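Arylalkylamine N-Acetyltransferase like 5b (PDB 4FD4) probably catalyses transfer of an acyl group from acetyl-CoA or a long-chain acyl-CoA to the amino group of arylalkylamines such as serotonin and dopamine. Local coordinates at residues Glu91-Thr96 with Ile104-Ala109; Asp87-Glu92 with Leu110-Ala115; Lys174-Leu179 with Lys211-Leu216; Arg146-Gln151 with Leu179-Ile184. One frame throughout, in Å; residues are numbered along the deposited sequence.

Contact 1 of 4, residues Glu91-Thr96 with Ile104-Ala109; sequences EEAATT and ILKLLA
Methyl CD1 of L105 lies over one face of the E92 carboxylate. This methyl lies 3.9 Å from both CD and OE1 of E92, and nothing from 104-109 reaches the edges of the group. The two side chains cross at about a right angle. The E92 chain is extended, with CG anti to the backbone N (chi1 -173°), and this carries the acid past the leucine. The aliphatic part of E92 shares in the contact, since its CG is 4.0 Å from CD1 of L105. W101 also touches E92.

A93 forms the centre of the contact. Its CB sits 4.1 Å from CB of L105 and 4.0 Å from CG of K106. The lysine runs extended past the alanine, and its CE is 4.2 Å from CB of A93. Its NZ goes on to a long, weak ion pair with E195. The small alanine lets the helices come close: the CA atoms of A93 and L105 are 5.9 Å apart.

The axes of the two helix segments run at 173° to each other. This is an antiparallel helical hairpin, formed by helices 85-95 and 99-115. It lies in the connection between strands 71-81 and 126-134 of the GNAT fold.

Contact 2 of 4, residues Asp87-Glu92 with Leu110-Ala115; sequences DAMVEE and LLERTA
Helix segments 87-92 and 110-115 run antiparallel at 166°, with their axes 10.5 Å apart. Long side chains bridge this spacing.

R113 reaches D87 end-on. Its NH2 and NH1 both donate to one oxygen, OD1 of D87, at 3.1 Å and 3.2 Å, as a salt bridge. OD1 lies near the guanidinium plane, but both nitrogens meet it from the same face of the carboxylate. Because both nitrogens share OD1, this is not the form in which each oxygen takes one nitrogen; the two planes are also 41° apart. Methyl CG2 of V90 packs at the edge of the guanidinium, 3.8 Å from NH1 of R113. Beside the salt bridge, SD of M89 lies in van der Waals contact with OE1 of E112, at 3.6 Å, and these side chains cross at about a right angle.

The salt bridge is at the protein surface. E112 and R113 also touch P86, near the start of helix 85-95. On another side of segment 110-115, L111 packs on L187 of strand 182-188 and I210 of strand 209-216, and A115 packs on T212 of the latter strand. The hairpin is thereby joined to the sheet.

Contact 3 of 4, residues Lys174-Leu179 with Lys211-Leu216; sequences KLAEKL and KTCVKL
K215 reaches from strand 209-216 to the backbone of L179, the first residue beyond helix 170-178. Its CB points toward the helix segment but is still 5.1 Å from L179 O. CG is anti to the backbone N (chi1 153°), and the chain stays extended from there, which carries the later atoms toward the carbonyl of L179. CG of K215 comes to 4.7 Å from L179 O, and CD to 3.2 Å. CE passes the same oxygen at 3.4 Å. The tip then makes the bond: NZ of K215 donates to O of L179 at 2.7 Å, which is short. The C=O...N angle is 151°, and NZ is tilted 28° from the carbonyl plane. The acceptor sits at the carboxyl end of a helix, where the dipole would probably favour a positive charge. The M181 side chain also touches K215.

The second point of contact is apolar. CB of A176 meets CB of C213 at 4.1 Å, and the CA atoms of these residues are 6.8 Å apart. F167 touches both and completes this patch.

Helix 170-178 thus packs on one face of the sheet. V214 points to the other face, where it meets V117 and Y121 of helix 117-121. Strand 209-216 lies between strands 162-167 and 182-188, both antiparallel to it. Its backbone bonds join K211 to F167 and C213 to G165 on one flank, and T212 to I184 and V214 to E182 on the other. T212 OG1 is also hydrogen-bonded to D166.

Contact 4 of 4, residues Arg146-Gln151 with Leu179-Ile184; sequences RLLQFQ and LGMECI
L179 and L148 have the most surface buried here, and their side chains slide past each other in opposite directions. Methyl CD2 of L179 does the touching. It lies 3.7 Å from CD1 of L148 and 4.1 Å from CB of the same leucine. CG of L179 sits beside its backbone N (chi1 -73°), which turns the branch toward helix 143-158. Both torsions of L148 are displaced from staggered values (chi1 -146°, chi2 -142°), and this side chain may be strained.

Q149 meets the same methyl from the next position on the helix. Its CB is 4.0 Å and its OE1 3.7 Å from CD2 of L179. The chain bends at chi2, and NE2 is hydrogen-bonded to D153, one turn on, which helps to fix the amide. M181 adds its sulfur, with SD 4.3 Å from CD1 of L148.

The turn between L179 and M181 is a Schellman motif that ends helix 170-178. G180 is its C-prime residue, with positive phi, and its N bonds to E177 O. The N of M181 probably bonds to A176 O, which fits the motif. The chain can then run on into strand 182-188.

Between these segments the contact is one of apolar side chains and van der Waals fit. The glutamine oxygen meets a methyl group here and gains no donor from 179-184. Cohesion therefore probably comes from burial of L148, L179 and M181 away from water.

Contacts 1 and 2 are successive levels of one helical hairpin, their centres 8 Å apart. M89 ties them together, its CE lying 3.3 Å from A109 N. Contacts 3 and 4 share L179, and their centres are 5 Å apart. The centres of contacts 1 and 3 are about 25 Å apart, on opposite sides of the chain's centre. Contact 2 touches contact 3 where A115 CB meets T212 CG2 at 3.5 Å. C183 of contact 4 and C213 of contact 3 are disulfide-bonded in another structure of this protein, but not here: SG to SG is 4.5 Å. In GNAT enzymes the loop leading into helix 143-158, used by contact 4, typically binds the CoA pyrophosphate.

Contact 1 of 4, residues Glu91-Thr96 with Ile104-Ala109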
loop_
_atom_site.group_PDB
_atom_site.type_symbol
_atom_site.label_atom_id
_atom_site.label_comp_id
_atom_site.label_asym_id
_atom_site.label_seq_id
_atom_site.Cartn_x
_atom_site.Cartn_y
_atom_site.Cartn_z
ATOM N N GLU A 91 -2.186 13.200 13.465
ATOM C CA GLU A 91 -1.467 14.450 13.702
ATOM C C GLU A 91 -0.859 14.975 12.402
ATOM O O GLU A 91 -1.021 16.147 12.057
ATOM C CB GLU A 91 -0.381 14.281 14.758
ATOM C CG GLU A 91 0.442 15.544 14.951
ATOM C CD GLU A 91 1.284 15.519 16.216
ATOM O OE1 GLU A 91 1.372 14.448 16.859
ATOM O OE2 GLU A 91 1.856 16.577 16.563
ATOM N N GLU A 92 -0.169 14.096 11.678
ATOM C CA GLU A 92 0.414 14.470 10.394
ATOM C C GLU A 92 -0.669 15.004 9.464
ATOM O O GLU A 92 -0.440 15.947 8.704
ATOM C CB GLU A 92 1.154 13.284 9.751
ATOM C CG GLU A 92 1.929 13.657 8.488
ATOM C CD GLU A 92 2.541 12.462 7.765
ATOM O OE1 GLU A 92 2.761 12.564 6.537
ATOM O OE2 GLU A 92 2.814 11.430 8.420
ATOM N N ALA A 93 -1.858 14.409 9.541
ATOM C CA ALA A 93 -2.963 14.792 8.672
ATOM C C ALA A 93 -3.364 16.229 8.941
ATOM O O ALA A 93 -3.759 16.958 8.025
ATOM C CB ALA A 93 -4.154 13.862 8.868
ATOM N N ALA A 94 -3.281 16.622 10.210
ATOM C CA ALA A 94 -3.608 17.998 10.596
ATOM C C ALA A 94 -2.626 19.069 10.083
ATOM O O ALA A 94 -2.933 20.262 10.126
ATOM C CB ALA A 94 -3.750 18.101 12.112
ATOM N N THR A 95 -1.449 18.660 9.619
ATOM C CA THR A 95 -0.406 19.627 9.267
ATOM C C THR A 95 0.072 19.508 7.808
ATOM O O THR A 95 0.876 20.318 7.334
ATOM C CB THR A 95 0.799 19.521 10.232
ATOM O OG1 THR A 95 1.589 18.371 9.906
ATOM C CG2 THR A 95 0.326 19.391 11.675
ATOM N N THR A 96 -0.431 18.506 7.095
ATOM C CA THR A 96 0.051 18.225 5.746
ATOM C C THR A 96 -0.382 19.316 4.754
ATOM O O THR A 96 -1.277 20.109 5.044
ATOM C CB THR A 96 -0.393 16.826 5.274
ATOM O OG1 THR A 96 0.433 16.392 4.186
ATOM C CG2 THR A 96 -1.861 16.827 4.884
ATOM N N ILE A 104 -6.908 11.146 3.200
ATOM C CA ILE A 104 -6.458 9.777 2.922
ATOM C C ILE A 104 -5.696 9.207 4.115
ATOM O O ILE A 104 -5.908 8.055 4.513
ATOM C CB ILE A 104 -5.620 9.682 1.625
ATOM C CG1 ILE A 104 -6.523 9.931 0.413
ATOM C CG2 ILE A 104 -4.983 8.299 1.502
ATOM C CD1 ILE A 104 -5.762 10.132 -0.899
ATOM N N LEU A 105 -4.835 10.029 4.697
ATOM C CA LEU A 105 -4.080 9.661 5.893
ATOM C C LEU A 105 -5.002 9.247 7.033
ATOM O O LEU A 105 -4.737 8.251 7.715
ATOM C CB LEU A 105 -3.209 10.830 6.345
ATOM C CG LEU A 105 -1.734 10.772 5.986
ATOM C CD1 LEU A 105 -1.060 12.107 6.321
ATOM C CD2 LEU A 105 -1.069 9.621 6.736
ATOM N N LYS A 106 -6.075 10.006 7.249
ATOM C CA LYS A 106 -7.065 9.608 8.260
ATOM C C LYS A 106 -7.724 8.284 7.949
ATOM O O LYS A 106 -7.921 7.456 8.848
ATOM C CB LYS A 106 -8.138 10.683 8.444
ATOM C CG LYS A 106 -7.636 11.973 9.060
ATOM C CD LYS A 106 -8.732 13.015 8.942
ATOM C CE LYS A 106 -8.276 14.368 9.438
ATOM N NZ LYS A 106 -9.412 15.328 9.422
ATOM N N LEU A 107 -8.084 8.080 6.686
ATOM C CA LEU A 107 -8.615 6.774 6.279
ATOM C C LEU A 107 -7.651 5.601 6.548
ATOM O O LEU A 107 -8.046 4.558 7.089
ATOM C CB LEU A 107 -9.025 6.792 4.809
ATOM C CG LEU A 107 -9.365 5.443 4.174
ATOM C CD1 LEU A 107 -10.568 4.778 4.857
ATOM C CD2 LEU A 107 -9.637 5.640 2.689
ATOM N N LEU A 108 -6.394 5.774 6.162
ATOM C CA LEU A 108 -5.353 4.764 6.377
ATOM C C LEU A 108 -5.166 4.471 7.858
ATOM O O LEU A 108 -5.029 3.311 8.272
ATOM C CB LEU A 108 -4.020 5.237 5.793
ATOM C CG LEU A 108 -3.974 5.409 4.275
ATOM C CD1 LEU A 108 -2.600 5.929 3.826
ATOM C CD2 LEU A 108 -4.304 4.098 3.595
ATOM N N ALA A 109 -5.129 5.544 8.643
ATOM C CA ALA A 109 -5.045 5.439 10.091
ATOM C C ALA A 109 -6.211 4.611 10.632
ATOM O O ALA A 109 -6.018 3.749 11.486
ATOM C CB ALA A 109 -5.028 6.832 10.728
#

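Contact 2 of 4, residues Asp87-Glu92 with Leu110-Ala115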
loop_
_atom_site.group_PDB
_atom_site.type_symbol
_atom_site.label_atom_id
_atom_site.label_comp_id
_atom_site.label_asym_id
_atom_site.label_seq_id
_atom_site.Cartn_x
_atom_site.Cartn_y
_atom_site.Cartn_z
ATOM N N ASP A 87 -2.373 7.425 15.664
ATOM C CA ASP A 87 -2.441 8.774 16.243
ATOM C C ASP A 87 -1.449 9.736 15.584
ATOM O O ASP A 87 -1.784 10.882 15.264
ATOM C CB ASP A 87 -2.228 8.726 17.762
ATOM C CG ASP A 87 -3.389 8.062 18.497
ATOM O OD1 ASP A 87 -4.543 8.193 18.034
ATOM O OD2 ASP A 87 -3.148 7.405 19.531
ATOM N N ALA A 88 -0.226 9.267 15.376
ATOM C CA ALA A 88 0.764 10.052 14.649
ATOM C C ALA A 88 0.292 10.412 13.232
ATOM O O ALA A 88 0.526 11.525 12.756
ATOM C CB ALA A 88 2.091 9.319 14.602
ATOM N N MET A 89 -0.376 9.474 12.565
ATOM C CA MET A 89 -0.905 9.736 11.224
ATOM C C MET A 89 -1.975 10.810 11.268
ATOM O O MET A 89 -2.032 11.668 10.396
ATOM C CB MET A 89 -1.460 8.457 10.590
ATOM C CG MET A 89 -0.373 7.450 10.234
ATOM S SD MET A 89 -0.975 5.759 10.123
ATOM C CE MET A 89 -1.849 5.835 8.560
ATOM N N VAL A 90 -2.833 10.767 12.284
ATOM C CA VAL A 90 -3.872 11.796 12.430
ATOM C C VAL A 90 -3.229 13.179 12.641
ATOM O O VAL A 90 -3.645 14.207 12.044
ATOM C CB VAL A 90 -4.850 11.423 13.582
ATOM C CG1 VAL A 90 -5.859 12.525 13.825
ATOM C CG2 VAL A 90 -5.572 10.115 13.251
ATOM N N GLU A 91 -2.186 13.200 13.465
ATOM C CA GLU A 91 -1.467 14.450 13.702
ATOM C C GLU A 91 -0.859 14.975 12.402
ATOM O O GLU A 91 -1.021 16.147 12.057
ATOM C CB GLU A 91 -0.381 14.281 14.758
ATOM C CG GLU A 91 0.442 15.544 14.951
ATOM C CD GLU A 91 1.284 15.519 16.216
ATOM O OE1 GLU A 91 1.372 14.448 16.859
ATOM O OE2 GLU A 91 1.856 16.577 16.563
ATOM N N GLU A 92 -0.169 14.096 11.678
ATOM C CA GLU A 92 0.414 14.470 10.394
ATOM C C GLU A 92 -0.669 15.004 9.464
ATOM O O GLU A 92 -0.440 15.947 8.704
ATOM C CB GLU A 92 1.154 13.284 9.751
ATOM C CG GLU A 92 1.929 13.657 8.488
ATOM C CD GLU A 92 2.541 12.462 7.765
ATOM O OE1 GLU A 92 2.761 12.564 6.537
ATOM O OE2 GLU A 92 2.814 11.430 8.420
ATOM N N LEU A 110 -7.416 4.863 10.138
ATOM C CA LEU A 110 -8.591 4.100 10.587
ATOM C C LEU A 110 -8.426 2.624 10.247
ATOM O O LEU A 110 -8.712 1.741 11.070
ATOM C CB LEU A 110 -9.866 4.632 9.929
ATOM C CG LEU A 110 -11.129 3.764 10.023
ATOM C CD1 LEU A 110 -11.559 3.557 11.469
ATOM C CD2 LEU A 110 -12.255 4.410 9.227
ATOM N N LEU A 111 -7.966 2.361 9.026
ATOM C CA LEU A 111 -7.755 0.985 8.593
ATOM C C LEU A 111 -6.787 0.296 9.548
ATOM O O LEU A 111 -7.039 -0.833 10.008
ATOM C CB LEU A 111 -7.233 0.940 7.156
ATOM C CG LEU A 111 -8.256 1.341 6.087
ATOM C CD1 LEU A 111 -7.543 1.749 4.809
ATOM C CD2 LEU A 111 -9.242 0.212 5.828
ATOM N N GLU A 112 -5.699 0.990 9.870
ATOM C CA GLU A 112 -4.650 0.400 10.691
ATOM C C GLU A 112 -5.143 0.174 12.117
ATOM O O GLU A 112 -4.880 -0.861 12.731
ATOM C CB GLU A 112 -3.391 1.273 10.685
ATOM C CG GLU A 112 -2.210 0.600 11.333
ATOM C CD GLU A 112 -0.936 1.426 11.284
ATOM O OE1 GLU A 112 -0.711 2.181 10.303
ATOM O OE2 GLU A 112 -0.142 1.292 12.235
ATOM N N ARG A 113 -5.874 1.151 12.629
ATOM C CA ARG A 113 -6.379 1.120 13.997
ATOM C C ARG A 113 -7.385 -0.006 14.157
ATOM O O ARG A 113 -7.388 -0.706 15.162
ATOM C CB ARG A 113 -7.040 2.455 14.342
ATOM C CG ARG A 113 -7.087 2.740 15.840
ATOM C CD ARG A 113 -8.008 3.910 16.141
ATOM N NE ARG A 113 -7.555 5.178 15.564
ATOM C CZ ARG A 113 -6.645 5.977 16.120
ATOM N NH1 ARG A 113 -6.312 7.118 15.529
ATOM N NH2 ARG A 113 -6.052 5.633 17.258
ATOM N N THR A 114 -8.222 -0.196 13.144
ATOM C CA THR A 114 -9.253 -1.225 13.197
ATOM C C THR A 114 -8.635 -2.608 13.095
ATOM O O THR A 114 -9.053 -3.544 13.791
ATOM C CB THR A 114 -10.288 -1.059 12.060
ATOM O OG1 THR A 114 -10.976 0.193 12.213
ATOM C CG2 THR A 114 -11.299 -2.186 12.106
ATOM N N ALA A 115 -7.651 -2.744 12.209
ATOM C CA ALA A 115 -6.998 -4.032 12.031
ATOM C C ALA A 115 -6.272 -4.415 13.308
ATOM O O ALA A 115 -6.329 -5.564 13.739
ATOM C CB ALA A 115 -6.035 -3.993 10.858
#

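Contact 3 of 4, residues Lys174-Leu179 with Lys211-Leu216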
loop_
_atom_site.group_PDB
_atom_site.type_symbol
_atom_site.label_atom_id
_atom_site.label_comp_id
_atom_site.label_asym_id
_atom_site.label_seq_id
_atom_site.Cartn_x
_atom_site.Cartn_y
_atom_site.Cartn_z
ATOM N N LYS A 174 -6.975 -11.729 -3.464
ATOM C CA LYS A 174 -6.813 -13.138 -3.839
ATOM C C LYS A 174 -5.385 -13.661 -3.622
ATOM O O LYS A 174 -5.190 -14.796 -3.169
ATOM C CB LYS A 174 -7.257 -13.364 -5.285
ATOM C CG LYS A 174 -8.661 -13.929 -5.388
ATOM C CD LYS A 174 -9.553 -13.069 -6.274
ATOM C CE LYS A 174 -11.016 -13.476 -6.125
ATOM N NZ LYS A 174 -11.542 -13.148 -4.768
ATOM N N LEU A 175 -4.400 -12.832 -3.953
ATOM C CA LEU A 175 -2.996 -13.154 -3.737
ATOM C C LEU A 175 -2.747 -13.312 -2.254
ATOM O O LEU A 175 -2.218 -14.332 -1.813
ATOM C CB LEU A 175 -2.114 -12.037 -4.270
ATOM C CG LEU A 175 -2.065 -11.841 -5.779
ATOM C CD1 LEU A 175 -1.374 -10.532 -6.118
ATOM C CD2 LEU A 175 -1.339 -13.008 -6.432
ATOM N N ALA A 176 -3.136 -12.287 -1.495
ATOM C CA ALA A 176 -2.931 -12.287 -0.050
ATOM C C ALA A 176 -3.427 -13.599 0.544
ATOM O O ALA A 176 -2.706 -14.284 1.283
ATOM C CB ALA A 176 -3.648 -11.113 0.585
ATOM N N GLU A 177 -4.661 -13.951 0.212
ATOM C CA GLU A 177 -5.245 -15.196 0.697
ATOM C C GLU A 177 -4.412 -16.390 0.246
ATOM O O GLU A 177 -4.064 -17.248 1.057
ATOM C CB GLU A 177 -6.704 -15.320 0.235
ATOM C CG GLU A 177 -7.709 -14.803 1.267
ATOM C CD GLU A 177 -8.921 -14.119 0.645
ATOM O OE1 GLU A 177 -9.147 -14.268 -0.577
ATOM O OE2 GLU A 177 -9.646 -13.422 1.389
ATOM N N LYS A 178 -4.078 -16.424 -1.043
ATOM C CA LYS A 178 -3.257 -17.494 -1.609
ATOM C C LYS A 178 -1.935 -17.673 -0.865
ATOM O O LYS A 178 -1.514 -18.803 -0.592
ATOM C CB LYS A 178 -2.977 -17.235 -3.095
ATOM C CG LYS A 178 -2.039 -18.258 -3.732
ATOM C CD LYS A 178 -1.849 -17.990 -5.231
ATOM C CE LYS A 178 -1.569 -19.288 -5.998
ATOM N NZ LYS A 178 -0.174 -19.384 -6.524
ATOM N N LEU A 179 -1.280 -16.561 -0.542
ATOM C CA LEU A 179 0.031 -16.630 0.100
ATOM C C LEU A 179 -0.081 -16.715 1.622
ATOM O O LEU A 179 0.877 -16.408 2.341
ATOM C CB LEU A 179 0.936 -15.466 -0.326
ATOM C CG LEU A 179 1.523 -15.476 -1.750
ATOM C CD1 LEU A 179 0.456 -15.213 -2.800
ATOM C CD2 LEU A 179 2.646 -14.441 -1.886
ATOM N N LYS A 211 -9.712 -4.535 2.085
ATOM C CA LYS A 211 -9.507 -5.612 3.051
ATOM C C LYS A 211 -8.103 -5.607 3.634
ATOM O O LYS A 211 -7.128 -5.679 2.902
ATOM C CB LYS A 211 -9.787 -6.980 2.416
ATOM C CG LYS A 211 -11.207 -7.166 1.881
ATOM C CD LYS A 211 -11.653 -8.612 2.087
ATOM C CE LYS A 211 -12.997 -8.907 1.431
ATOM N NZ LYS A 211 -12.902 -8.904 -0.057
ATOM N N THR A 212 -8.003 -5.529 4.956
ATOM C CA THR A 212 -6.718 -5.632 5.628
ATOM C C THR A 212 -6.421 -7.102 5.927
ATOM O O THR A 212 -7.174 -7.769 6.649
ATOM C CB THR A 212 -6.702 -4.804 6.933
ATOM O OG1 THR A 212 -7.085 -3.452 6.644
ATOM C CG2 THR A 212 -5.315 -4.820 7.562
ATOM N N CYS A 213 -5.329 -7.612 5.366
ATOM C CA CYS A 213 -4.964 -9.018 5.569
ATOM C C CYS A 213 -3.599 -9.144 6.238
ATOM O O CYS A 213 -2.775 -8.216 6.167
ATOM C CB CYS A 213 -5.001 -9.787 4.240
ATOM S SG CYS A 213 -6.490 -9.464 3.259
ATOM N N VAL A 214 -3.361 -10.288 6.885
ATOM C CA VAL A 214 -2.185 -10.453 7.740
ATOM C C VAL A 214 -1.727 -11.914 7.848
ATOM O O VAL A 214 -2.532 -12.842 7.743
ATOM C CB VAL A 214 -2.457 -9.916 9.161
ATOM C CG1 VAL A 214 -3.600 -10.695 9.801
ATOM C CG2 VAL A 214 -1.201 -10.009 10.024
ATOM N N LYS A 215 -0.433 -12.105 8.081
ATOM C CA LYS A 215 0.150 -13.437 8.182
ATOM C C LYS A 215 1.382 -13.423 9.093
ATOM O O LYS A 215 2.226 -12.520 9.004
ATOM C CB LYS A 215 0.482 -13.948 6.777
ATOM C CG LYS A 215 1.616 -14.942 6.692
ATOM C CD LYS A 215 1.648 -15.581 5.299
ATOM C CE LYS A 215 3.044 -16.113 4.989
ATOM N NZ LYS A 215 3.047 -17.076 3.844
ATOM N N LEU A 216 1.453 -14.389 10.008
ATOM C CA LEU A 216 2.637 -14.548 10.838
ATOM C C LEU A 216 3.757 -15.045 9.947
ATOM O O LEU A 216 3.530 -15.823 9.014
ATOM C CB LEU A 216 2.394 -15.547 11.977
ATOM C CG LEU A 216 2.485 -14.968 13.389
ATOM C CD1 LEU A 216 1.317 -14.026 13.658
ATOM C CD2 LEU A 216 2.540 -16.070 14.449
#

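Contact 4 of 4, residues Arg146-Gln151 with Leu179-Ile184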
loop_
_atom_site.group_PDB
_atom_site.type_symbol
_atom_site.label_atom_id
_atom_site.label_comp_id
_atom_site.label_asym_id
_atom_site.label_seq_id
_atom_site.Cartn_x
_atom_site.Cartn_y
_atom_site.Cartn_z
ATOM N N ARG A 146 4.994 -12.667 -7.239
ATOM C CA ARG A 146 6.440 -12.574 -6.988
ATOM C C ARG A 146 6.823 -11.337 -6.181
ATOM O O ARG A 146 7.721 -11.401 -5.331
ATOM C CB ARG A 146 7.233 -12.650 -8.290
ATOM C CG ARG A 146 7.273 -14.053 -8.891
ATOM C CD ARG A 146 7.762 -14.005 -10.321
ATOM N NE ARG A 146 9.176 -13.675 -10.422
ATOM C CZ ARG A 146 9.793 -13.393 -11.567
ATOM N NH1 ARG A 146 9.110 -13.408 -12.710
ATOM N NH2 ARG A 146 11.084 -13.099 -11.571
ATOM N N LEU A 147 6.141 -10.220 -6.429
ATOM C CA LEU A 147 6.351 -9.005 -5.620
ATOM C C LEU A 147 5.953 -9.225 -4.169
ATOM O O LEU A 147 6.725 -8.919 -3.252
ATOM C CB LEU A 147 5.566 -7.823 -6.183
ATOM C CG LEU A 147 6.189 -7.098 -7.365
ATOM C CD1 LEU A 147 5.196 -6.087 -7.950
ATOM C CD2 LEU A 147 7.487 -6.409 -6.920
ATOM N N LEU A 148 4.747 -9.750 -3.954
ATOM C CA LEU A 148 4.268 -9.975 -2.592
ATOM C C LEU A 148 5.135 -11.005 -1.888
ATOM O O LEU A 148 5.461 -10.862 -0.713
ATOM C CB LEU A 148 2.808 -10.451 -2.605
ATOM C CG LEU A 148 1.822 -10.054 -1.497
ATOM C CD1 LEU A 148 0.890 -11.215 -1.153
ATOM C CD2 LEU A 148 2.474 -9.487 -0.238
ATOM N N GLN A 149 5.501 -12.063 -2.596
ATOM C CA GLN A 149 6.344 -13.089 -1.989
ATOM C C GLN A 149 7.699 -12.503 -1.644
ATOM O O GLN A 149 8.292 -12.856 -0.631
ATOM C CB GLN A 149 6.552 -14.281 -2.918
ATOM C CG GLN A 149 7.409 -15.364 -2.260
ATOM C CD GLN A 149 6.647 -16.047 -1.145
ATOM O OE1 GLN A 149 5.569 -16.586 -1.374
ATOM N NE2 GLN A 149 7.175 -15.985 0.075
ATOM N N PHE A 150 8.204 -11.631 -2.507
ATOM C CA PHE A 150 9.495 -11.011 -2.254
ATOM C C PHE A 150 9.373 -10.193 -0.964
ATOM O O PHE A 150 10.248 -10.265 -0.098
ATOM C CB PHE A 150 9.958 -10.174 -3.463
ATOM C CG PHE A 150 11.381 -9.649 -3.355
ATOM C CD1 PHE A 150 12.367 -10.067 -4.248
ATOM C CD2 PHE A 150 11.729 -8.724 -2.366
ATOM C CE1 PHE A 150 13.689 -9.586 -4.156
ATOM C CE2 PHE A 150 13.046 -8.230 -2.270
ATOM C CZ PHE A 150 14.019 -8.657 -3.165
ATOM N N GLN A 151 8.277 -9.450 -0.812
ATOM C CA GLN A 151 8.094 -8.644 0.408
ATOM C C GLN A 151 7.990 -9.539 1.654
ATOM O O GLN A 151 8.525 -9.213 2.717
ATOM C CB GLN A 151 6.877 -7.716 0.278
ATOM C CG GLN A 151 7.081 -6.510 -0.663
ATOM C CD GLN A 151 7.925 -5.391 -0.045
ATOM O OE1 GLN A 151 8.733 -5.631 0.855
ATOM N NE2 GLN A 151 7.731 -4.158 -0.530
ATOM N N LEU A 179 -1.280 -16.561 -0.542
ATOM C CA LEU A 179 0.031 -16.630 0.100
ATOM C C LEU A 179 -0.081 -16.715 1.622
ATOM O O LEU A 179 0.877 -16.408 2.341
ATOM C CB LEU A 179 0.936 -15.466 -0.326
ATOM C CG LEU A 179 1.523 -15.476 -1.750
ATOM C CD1 LEU A 179 0.456 -15.213 -2.800
ATOM C CD2 LEU A 179 2.646 -14.441 -1.886
ATOM N N GLY A 180 -1.254 -17.131 2.101
ATOM C CA GLY A 180 -1.432 -17.492 3.496
ATOM C C GLY A 180 -1.838 -16.368 4.428
ATOM O O GLY A 180 -1.757 -16.511 5.652
ATOM N N MET A 181 -2.273 -15.249 3.861
ATOM C CA MET A 181 -2.736 -14.122 4.661
ATOM C C MET A 181 -4.236 -14.243 4.950
ATOM O O MET A 181 -5.025 -14.547 4.055
ATOM C CB MET A 181 -2.428 -12.801 3.947
ATOM C CG MET A 181 -0.951 -12.628 3.581
ATOM S SD MET A 181 -0.575 -11.016 2.861
ATOM C CE MET A 181 -0.581 -9.976 4.319
ATOM N N GLU A 182 -4.618 -14.024 6.207
ATOM C CA GLU A 182 -6.019 -14.038 6.604
ATOM C C GLU A 182 -6.525 -12.597 6.612
ATOM O O GLU A 182 -5.916 -11.736 7.252
ATOM C CB GLU A 182 -6.162 -14.663 8.005
ATOM C CG GLU A 182 -7.584 -14.666 8.598
ATOM C CD GLU A 182 -7.606 -15.003 10.093
ATOM O OE1 GLU A 182 -6.516 -15.163 10.686
ATOM O OE2 GLU A 182 -8.711 -15.106 10.680
ATOM N N CYS A 183 -7.616 -12.323 5.895
ATOM C CA CYS A 183 -8.272 -11.015 5.994
ATOM C C CYS A 183 -9.001 -10.907 7.322
ATOM O O CYS A 183 -9.927 -11.674 7.589
ATOM C CB CYS A 183 -9.267 -10.795 4.863
ATOM S SG CYS A 183 -10.497 -9.495 5.251
ATOM N N ILE A 184 -8.588 -9.947 8.143
ATOM C CA ILE A 184 -9.088 -9.833 9.508
ATOM C C ILE A 184 -10.028 -8.645 9.697
ATOM O O ILE A 184 -10.737 -8.559 10.703
ATOM C CB ILE A 184 -7.939 -9.691 10.509
ATOM C CG1 ILE A 184 -6.997 -8.569 10.066
ATOM C CG2 ILE A 184 -7.191 -11.018 10.668
ATOM C CD1 ILE A 184 -5.853 -8.337 11.013
#